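Local coordinates for carbohydrate deacetylase Agd3 (Neosartorya fumigata, PDB 6NWZ), which removes N-acetyl groups from the fungal exopolysaccharide galactosaminogalactan, a step required for biofilm formation, at residues Q253-F258 / N489-T494; A493-Y498 / A525-D530; M532-G537 / D541-H546. All coordinates share one frame; numbering follows the deposited sequence.

Contact 1 (Q253-F258 / N489-T494); sequences QIDDMF and NPRWAT. With ZN (zinc ion), chain L; ZN (zinc ion), chain M.
R491 reaches across to D255 and Q253, and every bond between the two segments runs through its guanidinium group. The salt bridge to D255 is end-on and two-pronged. NH1 of R491 lies 3.0 Å from D255 OD2, while R491 NH2 takes D255 OD1 at the longer distance of 3.3 Å. Both carboxylate oxygens use their syn lone pairs, and the two flat groups are turned 30° against each other, so the pairing is slightly twisted. A bend at chi3 (76°) in the otherwise extended arginine chain brings these nitrogens round to the aspartate.

A plain hydrogen bond adds to this: R491 NH2 also donates to Q253 OE1 at 2.8 Å, with the amide standing almost upright to the guanidinium (86°). That nitrogen therefore serves two acceptors. The other end of the amide is held by H594 and E301, which probably fixes its rotation.

D255 OD2 coordinates one zinc at 2.4 Å, sharing it with H546, and so faces both a metal and an arginine. The neighbouring D256 OD1 binds the other zinc at 2.0 Å, together with H388 and H392. Strand 542-546 runs between the two strands joined here. Consecutive aspartates near a strand end, the second completing an Asp-His-His metal site, recall the family 4 carbohydrate esterases.

Contact 2 (A493-Y498 / A525-D530); sequences ATRIYY and AVEKAD. With ZN (zinc ion), chain I.
One carboxylate oxygen, E527 OE2, is gripped from opposite faces of its plane by two nitrogens of the same residue, R495. The backbone R495 N donates to E527 OE2 at 2.9 Å from one face. From the other, R495 NH1 closes in on E527 OE2 at 2.6 Å, forming a salt bridge. Both donors stand well above the carboxylate plane, about 60° out of it, rather than lying at its edge. The arginine can manage this because the chain runs extended from CG to NE alongside the oxygen, and the turn at chi4 (86°) then brings NH1 back to it. Seen from the arginine, the bond is nearly flat, with OE2 close to the guanidinium plane.

The glutamate comes from helix 520-536, and a bend at chi2 (-67°) directs its carboxylate to the loop that follows strand 487-492. This joins the end of a strand to a helix lying further along the chain in the deacetylase domain. The same helix carries a zinc site of its own: D530 OD2 binds the metal at 1.9 Å, and H534, one turn on, supplies the second protein ligand.

Packing contacts flank the charged pair. V526 CG2 sits over one face of the R495 guanidinium, off toward its rim, and comes within 3.4 Å of R495 CZ. Crossing the glutamate at about a right angle, T494 brings its CB to 3.7 Å from E527 OE1; that oxygen also accepts a hydrogen bond from W573 NE1. A weak bond from I496 N to T494 OG1, 3.3 Å long, spans R495 within the loop. W510 of helix 503-513 touches R495 as well.

Contact 3 (M532-G537 / D541-H546); sequences MRHLLG and DGYMFH. With ZN (zinc ion), chain I; ZN (zinc ion), chain M.
The phenol end of Y543 rests against the last turn of helix 520-536, where it meets two consecutive residues. Here the packing is close: Y543 OH lies 3.3 Å from H534 CB and 3.5 Å from L535 CD2. The hydroxyl comes in at the edge of the imidazole, near its plane, while the leucine methyl sits at the edge of the phenol ring, 4.2 Å from L535 CD2 to Y543 CE1. W492 bridges H534 and Y543, stacked on the H534 ring and meeting that of Y543 at about 40°. W573 adds a further aromatic neighbour to Y543.

Helix 520-536 and strand 542-546 are separated by a short turn, and strand 542-546 lies parallel beside 487-492. The helix thus belongs to the beta-alpha-beta connection between these two neighbouring strands.

Away from the phenol the two segments part company. D541, just before the strand, gives its OD2 to N459 rather than to the helix. At the far end H546 is turned to another metal altogether, its NE2 binding a zinc at 2.3 Å in company with D255. The H534 ring carries a different zinc, bound by H534 NE2 at 2.4 Å and shared with D530.

Overall arrangement
Strand 542-546 of contact 3 lies between the two strands bridged in contact 1, bonded to both: D255 N to F545 O and W492 N to G542 O, each 2.8 Å. The centres of these contacts are about 11 Å apart. Contact 2 continues the chain of contact 1 through A493 and T494, and uses the same helix as contact 3, about 9 Å away between centres. D255 and H546 join contacts 1 and 3 at one zinc, only 3.5 Å from the Asp-His-His zinc of D256, probably the active-site metal. D530 and H534 join contacts 2 and 3 at a separate zinc, well away from that pair.

Contact 1 (Q253-F258 / N489-T494)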
# COMPACT_ATOMS: atom_id res chain seq x y z
N GLN A 253 -1.80 -7.74 10.53
CA GLN A 253 -2.59 -8.89 10.96
C GLN A 253 -1.72 -9.90 11.69
O GLN A 253 -0.60 -10.20 11.27
CB GLN A 253 -3.26 -9.56 9.76
CG GLN A 253 -4.35 -8.72 9.14
CD GLN A 253 -4.99 -9.41 7.97
OE1 GLN A 253 -4.35 -10.16 7.24
NE2 GLN A 253 -6.29 -9.18 7.79
N ILE A 254 -2.25 -10.43 12.80
CA ILE A 254 -1.54 -11.38 13.65
C ILE A 254 -2.24 -12.73 13.51
O ILE A 254 -3.32 -12.94 14.07
CB ILE A 254 -1.51 -10.93 15.11
CG1 ILE A 254 -1.02 -9.49 15.22
CG2 ILE A 254 -0.63 -11.87 15.92
CD1 ILE A 254 0.36 -9.26 14.65
N ASP A 255 -1.62 -13.65 12.77
CA ASP A 255 -2.19 -14.97 12.57
C ASP A 255 -1.89 -15.88 13.76
O ASP A 255 -1.02 -15.60 14.58
CB ASP A 255 -1.64 -15.61 11.29
CG ASP A 255 -2.00 -14.83 10.03
OD1 ASP A 255 -2.75 -13.83 10.11
OD2 ASP A 255 -1.54 -15.24 8.94
N ASP A 256 -2.64 -16.98 13.84
CA ASP A 256 -2.35 -18.10 14.73
C ASP A 256 -2.62 -17.79 16.20
O ASP A 256 -2.03 -18.42 17.08
CB ASP A 256 -0.91 -18.59 14.56
CG ASP A 256 -0.62 -19.09 13.16
OD1 ASP A 256 -1.51 -19.01 12.29
OD2 ASP A 256 0.51 -19.58 12.94
N MET A 257 -3.50 -16.83 16.49
CA MET A 257 -3.82 -16.54 17.88
C MET A 257 -4.53 -17.72 18.52
O MET A 257 -5.44 -18.32 17.93
CB MET A 257 -4.68 -15.28 17.99
CG MET A 257 -4.98 -14.86 19.43
SD MET A 257 -3.52 -14.45 20.42
CE MET A 257 -2.81 -13.12 19.45
N PHE A 258 -4.11 -18.04 19.75
CA PHE A 258 -4.51 -19.16 20.60
C PHE A 258 -3.76 -20.44 20.23
O PHE A 258 -3.90 -21.43 20.94
CB PHE A 258 -6.02 -19.44 20.60
CG PHE A 258 -6.83 -18.38 21.31
CD1 PHE A 258 -7.10 -18.49 22.66
CD2 PHE A 258 -7.33 -17.29 20.61
CE1 PHE A 258 -7.84 -17.52 23.32
CE2 PHE A 258 -8.07 -16.32 21.26
CZ PHE A 258 -8.33 -16.44 22.61
N ASN A 489 -7.64 -10.45 -1.48
CA ASN A 489 -6.96 -9.18 -1.30
C ASN A 489 -5.47 -9.40 -1.03
O ASN A 489 -5.11 -10.34 -0.32
CB ASN A 489 -7.57 -8.39 -0.14
CG ASN A 489 -9.07 -8.22 -0.29
OD1 ASN A 489 -9.54 -7.39 -1.07
ND2 ASN A 489 -9.83 -9.00 0.47
N PRO A 490 -4.61 -8.55 -1.58
CA PRO A 490 -3.17 -8.75 -1.41
C PRO A 490 -2.71 -8.51 0.02
O PRO A 490 -3.36 -7.81 0.81
CB PRO A 490 -2.55 -7.72 -2.37
CG PRO A 490 -3.62 -6.68 -2.52
CD PRO A 490 -4.92 -7.41 -2.45
N ARG A 491 -1.57 -9.11 0.35
CA ARG A 491 -0.94 -8.96 1.66
C ARG A 491 0.56 -9.16 1.52
O ARG A 491 1.02 -10.09 0.84
CB ARG A 491 -1.49 -9.95 2.70
CG ARG A 491 -1.01 -9.68 4.13
CD ARG A 491 -1.83 -10.45 5.18
NE ARG A 491 -1.46 -11.87 5.23
CZ ARG A 491 -1.83 -12.70 6.21
NH1 ARG A 491 -1.44 -13.97 6.17
NH2 ARG A 491 -2.57 -12.27 7.22
N TRP A 492 1.32 -8.30 2.19
CA TRP A 492 2.77 -8.36 2.17
C TRP A 492 3.30 -9.30 3.25
O TRP A 492 2.74 -9.42 4.33
CB TRP A 492 3.37 -6.96 2.39
CG TRP A 492 3.03 -5.98 1.31
CD1 TRP A 492 2.29 -4.84 1.44
CD2 TRP A 492 3.42 -6.04 -0.07
NE1 TRP A 492 2.19 -4.19 0.23
CE2 TRP A 492 2.88 -4.91 -0.71
CE3 TRP A 492 4.17 -6.95 -0.82
CZ2 TRP A 492 3.07 -4.66 -2.07
CZ3 TRP A 492 4.35 -6.70 -2.17
CH2 TRP A 492 3.80 -5.56 -2.78
N ALA A 493 4.41 -9.96 2.92
CA ALA A 493 5.17 -10.75 3.88
C ALA A 493 6.40 -9.97 4.31
O ALA A 493 6.92 -9.14 3.57
CB ALA A 493 5.58 -12.10 3.29
N THR A 494 6.87 -10.25 5.52
CA THR A 494 8.02 -9.55 6.09
C THR A 494 9.05 -10.58 6.54
O THR A 494 8.78 -11.78 6.62
CB THR A 494 7.61 -8.67 7.27
OG1 THR A 494 7.11 -9.49 8.33
CG2 THR A 494 6.52 -7.69 6.85
ZN ZN L . -1.75 -19.48 10.38
ZN ZN M . -0.06 -17.10 8.38

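Contact 2 (A493-Y498 / A525-D530)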
# COMPACT_ATOMS: atom_id res chain seq x y z
N ALA A 493 4.41 -9.96 2.92
CA ALA A 493 5.17 -10.75 3.88
C ALA A 493 6.40 -9.97 4.31
O ALA A 493 6.92 -9.14 3.57
CB ALA A 493 5.58 -12.10 3.29
N THR A 494 6.87 -10.25 5.52
CA THR A 494 8.02 -9.55 6.09
C THR A 494 9.05 -10.58 6.54
O THR A 494 8.78 -11.78 6.62
CB THR A 494 7.61 -8.67 7.27
OG1 THR A 494 7.11 -9.49 8.33
CG2 THR A 494 6.52 -7.69 6.85
N ARG A 495 10.25 -10.08 6.83
CA ARG A 495 11.31 -10.90 7.41
C ARG A 495 11.11 -11.17 8.89
O ARG A 495 11.97 -11.81 9.51
CB ARG A 495 12.67 -10.23 7.17
CG ARG A 495 13.08 -10.21 5.70
CD ARG A 495 14.14 -9.17 5.42
NE ARG A 495 14.41 -9.06 3.99
CZ ARG A 495 13.72 -8.28 3.15
NH1 ARG A 495 12.72 -7.54 3.61
NH2 ARG A 495 14.03 -8.25 1.87
N ILE A 496 10.01 -10.69 9.47
CA ILE A 496 9.58 -11.13 10.79
C ILE A 496 8.81 -12.43 10.59
O ILE A 496 7.61 -12.42 10.29
CB ILE A 496 8.72 -10.07 11.49
CG1 ILE A 496 9.41 -8.70 11.46
CG2 ILE A 496 8.42 -10.47 12.92
CD1 ILE A 496 10.77 -8.69 12.13
N TYR A 497 9.50 -13.56 10.73
CA TYR A 497 8.99 -14.83 10.24
C TYR A 497 7.97 -15.43 11.21
O TYR A 497 7.95 -15.13 12.41
CB TYR A 497 10.14 -15.81 10.00
CG TYR A 497 11.09 -15.34 8.92
CD1 TYR A 497 10.70 -15.29 7.59
CD2 TYR A 497 12.38 -14.93 9.23
CE1 TYR A 497 11.56 -14.87 6.59
CE2 TYR A 497 13.26 -14.50 8.24
CZ TYR A 497 12.84 -14.47 6.93
OH TYR A 497 13.69 -14.04 5.93
N TYR A 498 7.14 -16.32 10.67
CA TYR A 498 5.97 -16.81 11.39
C TYR A 498 6.35 -17.65 12.60
O TYR A 498 5.56 -17.76 13.55
CB TYR A 498 5.09 -17.64 10.46
CG TYR A 498 5.52 -19.09 10.34
CD1 TYR A 498 6.60 -19.46 9.55
CD2 TYR A 498 4.84 -20.10 11.03
CE1 TYR A 498 6.99 -20.79 9.45
CE2 TYR A 498 5.22 -21.42 10.93
CZ TYR A 498 6.30 -21.77 10.14
OH TYR A 498 6.68 -23.09 10.03
N ALA A 525 16.38 -2.37 8.75
CA ALA A 525 16.72 -1.35 7.76
C ALA A 525 16.17 -1.72 6.39
O ALA A 525 15.58 -0.87 5.70
CB ALA A 525 18.23 -1.14 7.70
N VAL A 526 16.35 -2.97 5.96
CA VAL A 526 15.82 -3.37 4.66
C VAL A 526 14.30 -3.44 4.70
O VAL A 526 13.63 -3.16 3.70
CB VAL A 526 16.45 -4.70 4.19
CG1 VAL A 526 17.88 -4.82 4.67
CG2 VAL A 526 15.63 -5.90 4.64
N GLU A 527 13.72 -3.78 5.86
CA GLU A 527 12.26 -3.73 5.98
C GLU A 527 11.75 -2.30 5.90
O GLU A 527 10.66 -2.07 5.36
CB GLU A 527 11.82 -4.38 7.29
CG GLU A 527 11.89 -5.89 7.28
CD GLU A 527 10.88 -6.50 6.33
OE1 GLU A 527 9.77 -5.93 6.17
OE2 GLU A 527 11.19 -7.56 5.74
N LYS A 528 12.52 -1.34 6.42
CA LYS A 528 12.13 0.06 6.35
C LYS A 528 12.04 0.53 4.90
O LYS A 528 11.07 1.18 4.50
CB LYS A 528 13.13 0.91 7.14
CG LYS A 528 12.82 2.39 7.17
CD LYS A 528 13.67 3.12 8.21
CE LYS A 528 15.15 3.00 7.92
NZ LYS A 528 15.96 3.76 8.91
N ALA A 529 13.06 0.21 4.10
CA ALA A 529 13.06 0.65 2.71
C ALA A 529 11.94 -0.01 1.92
O ALA A 529 11.23 0.65 1.16
CB ALA A 529 14.41 0.34 2.07
N ASP A 530 11.76 -1.31 2.11
CA ASP A 530 10.77 -2.04 1.32
C ASP A 530 9.35 -1.62 1.68
O ASP A 530 8.49 -1.50 0.79
CB ASP A 530 10.97 -3.54 1.53
CG ASP A 530 10.05 -4.35 0.67
OD1 ASP A 530 10.20 -4.29 -0.57
OD2 ASP A 530 9.18 -5.04 1.23
ZN ZN I . 7.56 -6.08 0.95

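Contact 3 (M532-G537 / D541-H546)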
# COMPACT_ATOMS: atom_id res chain seq x y z
N MET A 532 8.41 1.34 2.98
CA MET A 532 8.18 2.69 2.47
C MET A 532 7.83 2.67 0.99
O MET A 532 6.99 3.45 0.53
CB MET A 532 9.41 3.56 2.72
CG MET A 532 9.67 3.89 4.18
SD MET A 532 8.28 4.67 5.02
CE MET A 532 7.62 3.30 5.96
N ARG A 533 8.45 1.77 0.23
CA ARG A 533 8.11 1.64 -1.19
C ARG A 533 6.65 1.25 -1.37
O ARG A 533 5.98 1.74 -2.28
CB ARG A 533 9.03 0.62 -1.85
CG ARG A 533 8.74 0.37 -3.31
CD ARG A 533 9.77 -0.56 -3.93
NE ARG A 533 9.69 -1.93 -3.43
CZ ARG A 533 8.92 -2.88 -3.96
NH1 ARG A 533 8.14 -2.60 -5.00
NH2 ARG A 533 8.92 -4.11 -3.45
N HIS A 534 6.14 0.38 -0.50
CA HIS A 534 4.73 -0.00 -0.56
C HIS A 534 3.83 1.15 -0.13
O HIS A 534 2.88 1.50 -0.84
CB HIS A 534 4.48 -1.23 0.33
CG HIS A 534 5.28 -2.43 -0.06
ND1 HIS A 534 5.62 -2.72 -1.36
CD2 HIS A 534 5.82 -3.42 0.70
CE1 HIS A 534 6.32 -3.83 -1.40
NE2 HIS A 534 6.46 -4.28 -0.16
N LEU A 535 4.12 1.74 1.03
CA LEU A 535 3.24 2.76 1.60
C LEU A 535 3.27 4.04 0.78
O LEU A 535 2.22 4.64 0.51
CB LEU A 535 3.62 3.03 3.05
CG LEU A 535 3.43 1.86 4.02
CD1 LEU A 535 3.62 2.30 5.47
CD2 LEU A 535 2.07 1.21 3.83
N LEU A 536 4.46 4.49 0.38
CA LEU A 536 4.55 5.67 -0.47
C LEU A 536 4.06 5.41 -1.89
O LEU A 536 3.83 6.36 -2.64
CB LEU A 536 5.99 6.20 -0.48
CG LEU A 536 6.47 6.69 0.90
CD1 LEU A 536 7.90 7.20 0.85
CD2 LEU A 536 5.54 7.77 1.41
N GLY A 537 3.90 4.14 -2.27
CA GLY A 537 3.24 3.78 -3.51
C GLY A 537 1.74 3.64 -3.38
O GLY A 537 1.08 3.22 -4.34
N ASP A 541 -2.34 -2.85 0.63
CA ASP A 541 -2.22 -4.22 1.11
C ASP A 541 -1.82 -4.24 2.58
O ASP A 541 -1.05 -3.38 3.05
CB ASP A 541 -1.19 -5.00 0.30
CG ASP A 541 -1.16 -4.60 -1.16
OD1 ASP A 541 -1.81 -3.60 -1.52
OD2 ASP A 541 -0.48 -5.30 -1.95
N GLY A 542 -2.34 -5.22 3.32
CA GLY A 542 -1.95 -5.41 4.69
C GLY A 542 -0.63 -6.16 4.81
O GLY A 542 0.03 -6.47 3.82
N TYR A 543 -0.26 -6.45 6.05
CA TYR A 543 1.02 -7.08 6.35
C TYR A 543 0.81 -8.30 7.24
O TYR A 543 -0.05 -8.29 8.13
CB TYR A 543 1.99 -6.07 7.00
CG TYR A 543 2.41 -4.97 6.04
CD1 TYR A 543 1.59 -3.88 5.81
CD2 TYR A 543 3.62 -5.05 5.34
CE1 TYR A 543 1.96 -2.88 4.92
CE2 TYR A 543 3.99 -4.05 4.45
CZ TYR A 543 3.16 -2.97 4.25
OH TYR A 543 3.51 -1.97 3.37
N MET A 544 1.60 -9.34 7.00
CA MET A 544 1.43 -10.64 7.62
C MET A 544 2.37 -10.79 8.81
O MET A 544 3.59 -10.66 8.67
CB MET A 544 1.70 -11.74 6.60
CG MET A 544 1.71 -13.14 7.19
SD MET A 544 2.79 -14.23 6.25
CE MET A 544 4.39 -13.50 6.61
N PHE A 545 1.79 -11.08 9.98
CA PHE A 545 2.56 -11.42 11.18
C PHE A 545 1.88 -12.60 11.87
O PHE A 545 0.79 -13.04 11.48
CB PHE A 545 2.71 -10.23 12.13
CG PHE A 545 3.41 -9.05 11.52
CD1 PHE A 545 4.79 -9.02 11.40
CD2 PHE A 545 2.69 -7.96 11.04
CE1 PHE A 545 5.44 -7.93 10.83
CE2 PHE A 545 3.33 -6.87 10.47
CZ PHE A 545 4.71 -6.86 10.37
N HIS A 546 2.52 -13.11 12.92
CA HIS A 546 2.03 -14.29 13.62
C HIS A 546 2.17 -14.10 15.13
O HIS A 546 2.92 -13.24 15.60
CB HIS A 546 2.76 -15.55 13.15
CG HIS A 546 2.45 -15.90 11.73
ND1 HIS A 546 2.93 -15.17 10.66
CD2 HIS A 546 1.70 -16.89 11.20
CE1 HIS A 546 2.49 -15.70 9.53
NE2 HIS A 546 1.74 -16.75 9.83
ZN ZN I . 7.56 -6.08 0.95
ZN ZN M . -0.06 -17.10 8.38